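Long-range contacts in CbsA (Xanthomonas oryzae pv. oryzae, PDB 5XYH), which probably hydrolyses 1,4-beta-linked glucan chains of plant cell walls, releasing cellobiose as an exoglucanase of glycoside hydrolase family 6: residues Leu139-Ile144 / Pro186-Tyr191; Glu242-Asn247 / Gly323-Arg328; Ser259-Gln264 / Asp315-Val320. All coordinates share one frame; numbering follows the deposited sequence.

In the fold
Contact 1 joins a parallel pair of strands in the central sheet; contacts 2 and 3 lie on the opposite side of the chain's centre, where loops pack against helix 316-323. Centre to centre, contacts 2 and 3 are about 11 Å apart, and contact 1 lies about 33 Å from contact 2 and about 40 Å from contact 3. Backbone pairing dominates the buried contact 1. Contact 2, also buried but irregular, relies on a carboxylate, an amide and a water at the C-terminal end of the helix. Contact 3, partly buried, uses the helix's N-terminal part: the Asn317 amide bonds to the Thr261 backbone beside apolar packing on Val320. A cation-pi contact links Arg324 to Phe262.

Contact 1. Residues Leu139-Ile144 / Pro186-Tyr191; sequences LRIVNI and PNVYNY
Tyr189 lies along the seam with Arg140 and Ile141, where two neighbouring parallel strands of the family 6 beta/alpha-barrel are paired. Its CB sits 3.7 Å from Ile141 O, and with CG beside the backbone N (chi1 -61°) the ring runs back along the strand. CD1 keeps to that same Ile141 O, which lies at the ring edge in its plane; CE1 reaches Arg140 CB at 4.1 Å. At the tip, OH bonds to the backbone N of Val4, while His3 stacks on the ring.

Beneath, the backbones alternate bonds: Tyr189 N gives to Ile141 O, and Tyr189 O takes from Asn143 N at 2.7 Å. At the strand entrance Asn187 ND2 lengthens the pairing by donating to Leu139 O at 2.7 Å, in the carbonyl plane. Asn143 and Asn190 lie side by side, their amides nearly coplanar, and Asn143 ND2 donates to Asn190 OD1 at 3.0 Å with an N-H...O angle of 169°. Asn190 ND2 goes on to Ser226 O.

Strand 140-145 is thus held between 86-92 and 188-193; helices 69-79 and 170-183 pack on the Ile141 and Asn143 face, and Tyr48 meets Val142 on the other.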
# COMPACT_ATOMS: atom_id res chain seq x y z
N LEU A 139 -17.68 -14.55 4.54
CA LEU A 139 -16.61 -13.78 3.92
C LEU A 139 -15.42 -13.67 4.87
O LEU A 139 -15.59 -13.56 6.08
CB LEU A 139 -17.10 -12.37 3.57
CG LEU A 139 -18.38 -12.21 2.72
CD1 LEU A 139 -18.79 -10.76 2.65
CD2 LEU A 139 -18.18 -12.75 1.32
N ARG A 140 -14.22 -13.68 4.30
CA ARG A 140 -13.00 -13.37 5.04
C ARG A 140 -12.61 -11.93 4.72
O ARG A 140 -12.31 -11.60 3.57
CB ARG A 140 -11.87 -14.33 4.66
CG ARG A 140 -12.12 -15.76 5.11
CD ARG A 140 -10.93 -16.64 4.77
NE ARG A 140 -11.20 -18.03 5.14
CZ ARG A 140 -10.50 -19.07 4.73
NH1 ARG A 140 -9.47 -18.91 3.90
NH2 ARG A 140 -10.84 -20.29 5.13
N ILE A 141 -12.65 -11.07 5.73
CA ILE A 141 -12.33 -9.66 5.56
C ILE A 141 -10.85 -9.48 5.87
O ILE A 141 -10.39 -9.87 6.95
CB ILE A 141 -13.21 -8.78 6.46
CG1 ILE A 141 -14.69 -9.18 6.35
CG2 ILE A 141 -13.04 -7.30 6.12
CD1 ILE A 141 -15.23 -9.05 4.93
N VAL A 142 -10.09 -8.91 4.94
CA VAL A 142 -8.65 -8.73 5.10
C VAL A 142 -8.37 -7.24 5.09
O VAL A 142 -8.54 -6.58 4.05
CB VAL A 142 -7.83 -9.44 4.01
CG1 VAL A 142 -6.34 -9.16 4.22
CG2 VAL A 142 -8.11 -10.95 4.01
N ASN A 143 -7.93 -6.72 6.23
CA ASN A 143 -7.72 -5.29 6.42
C ASN A 143 -6.25 -4.90 6.27
O ASN A 143 -5.37 -5.51 6.89
CB ASN A 143 -8.21 -4.87 7.81
CG ASN A 143 -9.71 -4.91 7.94
OD1 ASN A 143 -10.44 -4.60 7.00
ND2 ASN A 143 -10.18 -5.31 9.12
N ILE A 144 -6.00 -3.87 5.46
CA ILE A 144 -4.74 -3.14 5.50
C ILE A 144 -4.92 -2.03 6.53
O ILE A 144 -5.73 -1.11 6.33
CB ILE A 144 -4.36 -2.58 4.12
CG1 ILE A 144 -4.12 -3.75 3.15
CG2 ILE A 144 -3.12 -1.67 4.25
CD1 ILE A 144 -3.88 -3.33 1.71
N PRO A 186 -14.47 -12.65 14.14
CA PRO A 186 -13.56 -13.79 13.94
C PRO A 186 -13.19 -14.04 12.49
O PRO A 186 -12.17 -14.69 12.23
CB PRO A 186 -14.34 -14.99 14.52
CG PRO A 186 -15.78 -14.56 14.44
CD PRO A 186 -15.79 -13.07 14.65
N ASN A 187 -13.98 -13.56 11.53
CA ASN A 187 -13.63 -13.71 10.12
C ASN A 187 -12.95 -12.46 9.56
O ASN A 187 -12.92 -12.27 8.33
CB ASN A 187 -14.88 -14.07 9.31
CG ASN A 187 -16.00 -13.08 9.49
OD1 ASN A 187 -16.22 -12.56 10.59
ND2 ASN A 187 -16.72 -12.80 8.41
N VAL A 188 -12.39 -11.62 10.42
CA VAL A 188 -11.65 -10.43 10.01
C VAL A 188 -10.17 -10.65 10.28
O VAL A 188 -9.79 -11.10 11.38
CB VAL A 188 -12.17 -9.17 10.73
CG1 VAL A 188 -11.25 -7.99 10.48
CG2 VAL A 188 -13.61 -8.85 10.26
N TYR A 189 -9.33 -10.34 9.30
CA TYR A 189 -7.89 -10.54 9.37
C TYR A 189 -7.22 -9.18 9.22
O TYR A 189 -7.58 -8.41 8.33
CB TYR A 189 -7.41 -11.51 8.28
CG TYR A 189 -8.05 -12.89 8.44
CD1 TYR A 189 -9.37 -13.10 8.06
CD2 TYR A 189 -7.35 -13.94 8.99
CE1 TYR A 189 -9.97 -14.33 8.24
CE2 TYR A 189 -7.94 -15.19 9.16
CZ TYR A 189 -9.25 -15.37 8.77
OH TYR A 189 -9.85 -16.60 8.93
N ASN A 190 -6.25 -8.89 10.09
CA ASN A 190 -5.65 -7.55 10.15
C ASN A 190 -4.17 -7.63 9.83
O ASN A 190 -3.43 -8.33 10.53
CB ASN A 190 -5.84 -6.92 11.53
CG ASN A 190 -7.29 -6.69 11.86
OD1 ASN A 190 -8.07 -6.21 11.04
ND2 ASN A 190 -7.67 -7.03 13.10
N TYR A 191 -3.74 -6.88 8.82
CA TYR A 191 -2.33 -6.77 8.46
C TYR A 191 -1.86 -5.33 8.66
O TYR A 191 -2.39 -4.40 8.04
CB TYR A 191 -2.10 -7.23 7.03
CG TYR A 191 -2.27 -8.74 6.87
CD1 TYR A 191 -3.53 -9.30 6.72
CD2 TYR A 191 -1.16 -9.59 6.89
CE1 TYR A 191 -3.69 -10.67 6.58
CE2 TYR A 191 -1.31 -10.96 6.75
CZ TYR A 191 -2.58 -11.49 6.59
OH TYR A 191 -2.75 -12.85 6.44

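Contact 2. Residues Glu242-Asn247 / Gly323-Arg328; sequences EPNLPN and GRVDRR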
# COMPACT_ATOMS: atom_id res chain seq x y z
N GLU A 242 15.06 -7.00 -7.19
CA GLU A 242 16.01 -6.37 -8.09
C GLU A 242 16.92 -7.47 -8.63
O GLU A 242 17.96 -7.78 -8.03
CB GLU A 242 16.81 -5.27 -7.39
CG GLU A 242 16.04 -3.95 -7.23
CD GLU A 242 15.92 -3.15 -8.53
OE1 GLU A 242 16.38 -3.63 -9.59
OE2 GLU A 242 15.34 -2.03 -8.47
N PRO A 243 16.54 -8.08 -9.75
CA PRO A 243 17.23 -9.31 -10.19
C PRO A 243 18.67 -9.09 -10.61
O PRO A 243 19.47 -10.04 -10.57
CB PRO A 243 16.37 -9.78 -11.37
CG PRO A 243 15.85 -8.46 -11.94
CD PRO A 243 15.55 -7.62 -10.74
N ASN A 244 19.05 -7.89 -11.01
CA ASN A 244 20.42 -7.69 -11.45
C ASN A 244 21.33 -7.19 -10.34
O ASN A 244 22.53 -7.02 -10.57
CB ASN A 244 20.47 -6.72 -12.63
CG ASN A 244 19.53 -7.13 -13.74
OD1 ASN A 244 19.51 -8.28 -14.16
ND2 ASN A 244 18.72 -6.19 -14.20
N LEU A 245 20.79 -6.95 -9.14
CA LEU A 245 21.56 -6.43 -8.01
C LEU A 245 21.29 -7.29 -6.77
O LEU A 245 20.85 -6.78 -5.74
CB LEU A 245 21.22 -4.96 -7.76
CG LEU A 245 21.25 -4.04 -8.99
CD1 LEU A 245 20.62 -2.65 -8.77
CD2 LEU A 245 22.68 -3.90 -9.51
N PRO A 246 21.55 -8.61 -6.85
CA PRO A 246 21.19 -9.49 -5.72
C PRO A 246 22.04 -9.29 -4.48
O PRO A 246 21.61 -9.71 -3.40
CB PRO A 246 21.38 -10.90 -6.30
CG PRO A 246 22.40 -10.73 -7.35
CD PRO A 246 22.15 -9.37 -7.96
N ASN A 247 23.21 -8.66 -4.59
CA ASN A 247 24.14 -8.51 -3.47
C ASN A 247 24.43 -7.04 -3.20
O ASN A 247 25.27 -6.44 -3.90
CB ASN A 247 25.43 -9.28 -3.75
CG ASN A 247 26.51 -9.05 -2.71
OD1 ASN A 247 26.25 -8.52 -1.62
ND2 ASN A 247 27.73 -9.46 -3.04
N GLY A 323 21.60 -1.36 -13.88
CA GLY A 323 20.92 -2.61 -13.58
C GLY A 323 19.59 -2.54 -12.85
O GLY A 323 18.80 -3.49 -12.93
N ARG A 324 19.34 -1.47 -12.11
CA ARG A 324 18.12 -1.40 -11.32
C ARG A 324 16.89 -1.38 -12.23
O ARG A 324 16.86 -0.67 -13.25
CB ARG A 324 18.13 -0.17 -10.42
CG ARG A 324 18.28 1.19 -11.10
CD ARG A 324 18.34 2.27 -10.01
NE ARG A 324 18.82 3.60 -10.43
CZ ARG A 324 18.02 4.62 -10.71
NH1 ARG A 324 16.71 4.46 -10.65
NH2 ARG A 324 18.53 5.81 -11.06
N VAL A 325 15.88 -2.18 -11.88
CA VAL A 325 14.65 -2.13 -12.65
C VAL A 325 13.77 -0.98 -12.17
O VAL A 325 13.02 -0.40 -12.96
CB VAL A 325 13.92 -3.49 -12.63
CG1 VAL A 325 14.81 -4.57 -13.24
CG2 VAL A 325 13.49 -3.88 -11.21
N ASP A 326 13.85 -0.61 -10.89
CA ASP A 326 13.21 0.62 -10.41
C ASP A 326 13.92 1.83 -11.02
O ASP A 326 15.04 2.16 -10.64
CB ASP A 326 13.26 0.65 -8.88
CG ASP A 326 12.42 1.78 -8.28
OD1 ASP A 326 12.24 2.83 -8.95
OD2 ASP A 326 11.94 1.61 -7.14
N ARG A 327 13.25 2.52 -11.95
CA ARG A 327 13.87 3.59 -12.73
C ARG A 327 13.57 4.99 -12.17
O ARG A 327 13.81 5.99 -12.86
CB ARG A 327 13.41 3.52 -14.19
CG ARG A 327 13.64 2.17 -14.87
CD ARG A 327 15.09 1.71 -14.74
NE ARG A 327 16.01 2.72 -15.28
CZ ARG A 327 17.34 2.66 -15.20
NH1 ARG A 327 17.94 1.64 -14.59
NH2 ARG A 327 18.07 3.64 -15.73
N ARG A 328 13.07 5.09 -10.94
CA ARG A 328 12.68 6.38 -10.40
C ARG A 328 13.89 7.30 -10.21
O ARG A 328 15.04 6.85 -10.07
CB ARG A 328 11.97 6.21 -9.06
CG ARG A 328 10.57 5.67 -9.18
CD ARG A 328 9.89 5.59 -7.83
NE ARG A 328 10.21 4.34 -7.14
CZ ARG A 328 9.71 3.99 -5.96
NH1 ARG A 328 8.85 4.78 -5.32
NH2 ARG A 328 10.07 2.83 -5.42
O HOH W 1 18.01 -5.30 -10.89
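With CG beside the backbone N (chi1 -79°) and a bend at chi2 (-74°), the side chain of Glu242 comes round to the backbone of Val325 and Asp326. Glu242 opens a type I beta turn that ends at Leu245, and the turn fits against the chain just as it leaves helix 316-323. The carboxylate spans two consecutive peptide N-H groups: Val325 N meets the syn lone pair of Glu242 OE1 at 2.8 Å, and Asp326 N reaches Glu242 OE2 at 3.2 Å, somewhat out of the carboxylate plane. Holding both oxygens fixes the rotation of this buried group.

The Val325 and Glu242 side chains run antiparallel alongside each other, with Val325 CG2 3.3 Å from Glu242 OE1; Val325 CG1 meets the ring carbon Pro243 CD at 4.0 Å. Leu245 CD1 rests on the backbone of Arg324. Beyond the seam, Asp326 forms an Asx turn with Arg328 N and a side-on salt bridge to the Arg328 guanidinium.

Asn244 ND2 donates almost straight (175°) to a lone pair of Gly323 O, 3.0 Å away, and also bonds to Pro308 O. One water closes the cluster: it donates to Glu242 OE1 and Gly323 O, and accepts from Asn244 N at 2.8 Å.

Contact 3. Residues Ser259-Gln264 / Asp315-Val320; sequences SSTFYQ and DVNTYV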
# COMPACT_ATOMS: atom_id res chain seq x y z
N SER A 259 25.96 1.94 -1.51
CA SER A 259 26.34 3.33 -1.30
C SER A 259 26.16 4.17 -2.56
O SER A 259 26.53 5.36 -2.55
CB SER A 259 27.79 3.43 -0.84
OG SER A 259 28.67 3.24 -1.93
N SER A 260 25.61 3.61 -3.63
CA SER A 260 25.28 4.41 -4.80
C SER A 260 24.32 5.53 -4.43
O SER A 260 23.63 5.48 -3.40
CB SER A 260 24.64 3.54 -5.88
OG SER A 260 23.49 2.89 -5.34
N THR A 261 24.25 6.53 -5.31
CA THR A 261 23.32 7.64 -5.11
C THR A 261 21.89 7.15 -4.92
O THR A 261 21.19 7.60 -4.01
CB THR A 261 23.38 8.61 -6.30
OG1 THR A 261 24.66 9.25 -6.35
CG2 THR A 261 22.31 9.66 -6.15
N PHE A 262 21.47 6.18 -5.74
CA PHE A 262 20.07 5.74 -5.70
C PHE A 262 19.71 5.11 -4.36
O PHE A 262 18.57 5.27 -3.89
CB PHE A 262 19.80 4.75 -6.83
CG PHE A 262 18.36 4.36 -6.96
CD1 PHE A 262 17.40 5.28 -7.37
CD2 PHE A 262 17.95 3.05 -6.69
CE1 PHE A 262 16.05 4.92 -7.51
CE2 PHE A 262 16.61 2.66 -6.81
CZ PHE A 262 15.66 3.60 -7.23
N TYR A 263 20.63 4.38 -3.73
CA TYR A 263 20.27 3.70 -2.49
C TYR A 263 20.74 4.45 -1.25
O TYR A 263 20.17 4.23 -0.18
CB TYR A 263 20.81 2.25 -2.48
CG TYR A 263 20.11 1.37 -3.49
CD1 TYR A 263 18.74 1.12 -3.41
CD2 TYR A 263 20.81 0.81 -4.55
CE1 TYR A 263 18.09 0.34 -4.35
CE2 TYR A 263 20.17 0.02 -5.50
CZ TYR A 263 18.81 -0.22 -5.40
OH TYR A 263 18.17 -1.01 -6.35
N GLN A 264 21.73 5.34 -1.37
CA GLN A 264 22.16 6.22 -0.27
C GLN A 264 22.44 5.44 1.01
O GLN A 264 21.98 5.82 2.09
CB GLN A 264 21.13 7.30 0.07
CG GLN A 264 20.40 8.05 -0.99
CD GLN A 264 19.54 9.12 -0.32
OE1 GLN A 264 18.31 8.95 -0.15
NE2 GLN A 264 20.20 10.19 0.14
N ASP A 315 32.00 1.88 -11.73
CA ASP A 315 31.76 2.64 -10.50
C ASP A 315 30.35 2.30 -10.01
O ASP A 315 29.51 1.86 -10.79
CB ASP A 315 31.92 4.15 -10.75
CG ASP A 315 30.84 4.70 -11.67
OD1 ASP A 315 31.03 4.67 -12.91
OD2 ASP A 315 29.78 5.11 -11.15
N VAL A 316 30.09 2.51 -8.71
CA VAL A 316 28.84 1.97 -8.16
C VAL A 316 27.62 2.64 -8.79
O VAL A 316 26.58 2.00 -8.98
CB VAL A 316 28.78 2.06 -6.62
CG1 VAL A 316 29.80 1.13 -5.99
CG2 VAL A 316 28.95 3.50 -6.11
N ASN A 317 27.72 3.93 -9.14
CA ASN A 317 26.56 4.59 -9.73
C ASN A 317 26.27 4.06 -11.12
O ASN A 317 25.12 3.73 -11.44
CB ASN A 317 26.78 6.11 -9.76
CG ASN A 317 26.58 6.74 -8.41
OD1 ASN A 317 25.93 6.17 -7.54
ND2 ASN A 317 27.12 7.95 -8.23
N THR A 318 27.29 3.98 -11.98
CA THR A 318 27.06 3.43 -13.31
C THR A 318 26.48 2.03 -13.21
O THR A 318 25.53 1.69 -13.92
CB THR A 318 28.36 3.41 -14.12
OG1 THR A 318 28.88 4.74 -14.23
CG2 THR A 318 28.13 2.85 -15.52
N TYR A 319 27.04 1.22 -12.31
CA TYR A 319 26.60 -0.17 -12.16
C TYR A 319 25.14 -0.25 -11.73
O TYR A 319 24.33 -0.89 -12.38
CB TYR A 319 27.49 -0.88 -11.15
CG TYR A 319 27.30 -2.39 -11.09
CD1 TYR A 319 28.04 -3.23 -11.92
CD2 TYR A 319 26.43 -2.97 -10.18
CE1 TYR A 319 27.88 -4.62 -11.86
CE2 TYR A 319 26.27 -4.35 -10.12
CZ TYR A 319 26.99 -5.17 -10.96
OH TYR A 319 26.84 -6.54 -10.89
N VAL A 320 24.81 0.42 -10.62
CA VAL A 320 23.45 0.38 -10.08
C VAL A 320 22.45 0.94 -11.09
O VAL A 320 21.41 0.34 -11.35
CB VAL A 320 23.40 1.13 -8.73
CG1 VAL A 320 21.97 1.55 -8.38
CG2 VAL A 320 24.01 0.28 -7.62
O HOH W 2 22.78 5.50 -8.32
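Asn317 reaches from the first turn of helix 316-323 to the backbone of Thr261. Its OD1 accepts from Thr261 N at 2.8 Å with an N-H...O angle of 169°, the donor standing somewhat off the carbonyl plane. The same amide offers ND2 to Thr261 OG1, but at 3.4 Å this is a weak bond. Thr261 presents its hydroxyl there because chi1 of -66° sets OG1 beside its own backbone N, so the N-H and the hydroxyl both face the one carboxamide. A water joins the two segments at the same place, accepting from Phe262 N and making a weak bond to Asn317 OD1.

Next to it, Ser260 packs on the helix: its CB lies 3.4 Å from Asn317 OD1, and its OG sits over the methyls of Val320, with Val320 CG2 at 3.5 Å. The OG is not left without a polar partner, since it bonds to Ile257 O. Val320 CG1 lies between Ser260 OG and the Tyr263 ring, which it approaches obliquely, 3.7 Å from Tyr263 CE2, with Phe262 CB close by. Phe262 CD2 stands over one face of the Tyr263 ring, toward its rim, while Tyr263 CE2 lies at the edge of the Phe262 ring.

Further out, Phe269 stacks with Tyr263. On the helix side, Asp315 is the N-cap: its OD2 accepts from Thr318 N, and its OD1 takes the Thr318 hydroxyl, which fixes the turn that carries Asn317.

Residues 261-263 have helical backbone angles without regular helix bonding, and Gln264 N returns to Ser260 O at 2.8 Å. Asn317 OD1 therefore serves two N-H groups of this helical-looking turn, one directly and, more weakly, one through a water, so that it meets the first turn of helix 316-323 through a neutral amide, beside an apolar patch centred on Val320.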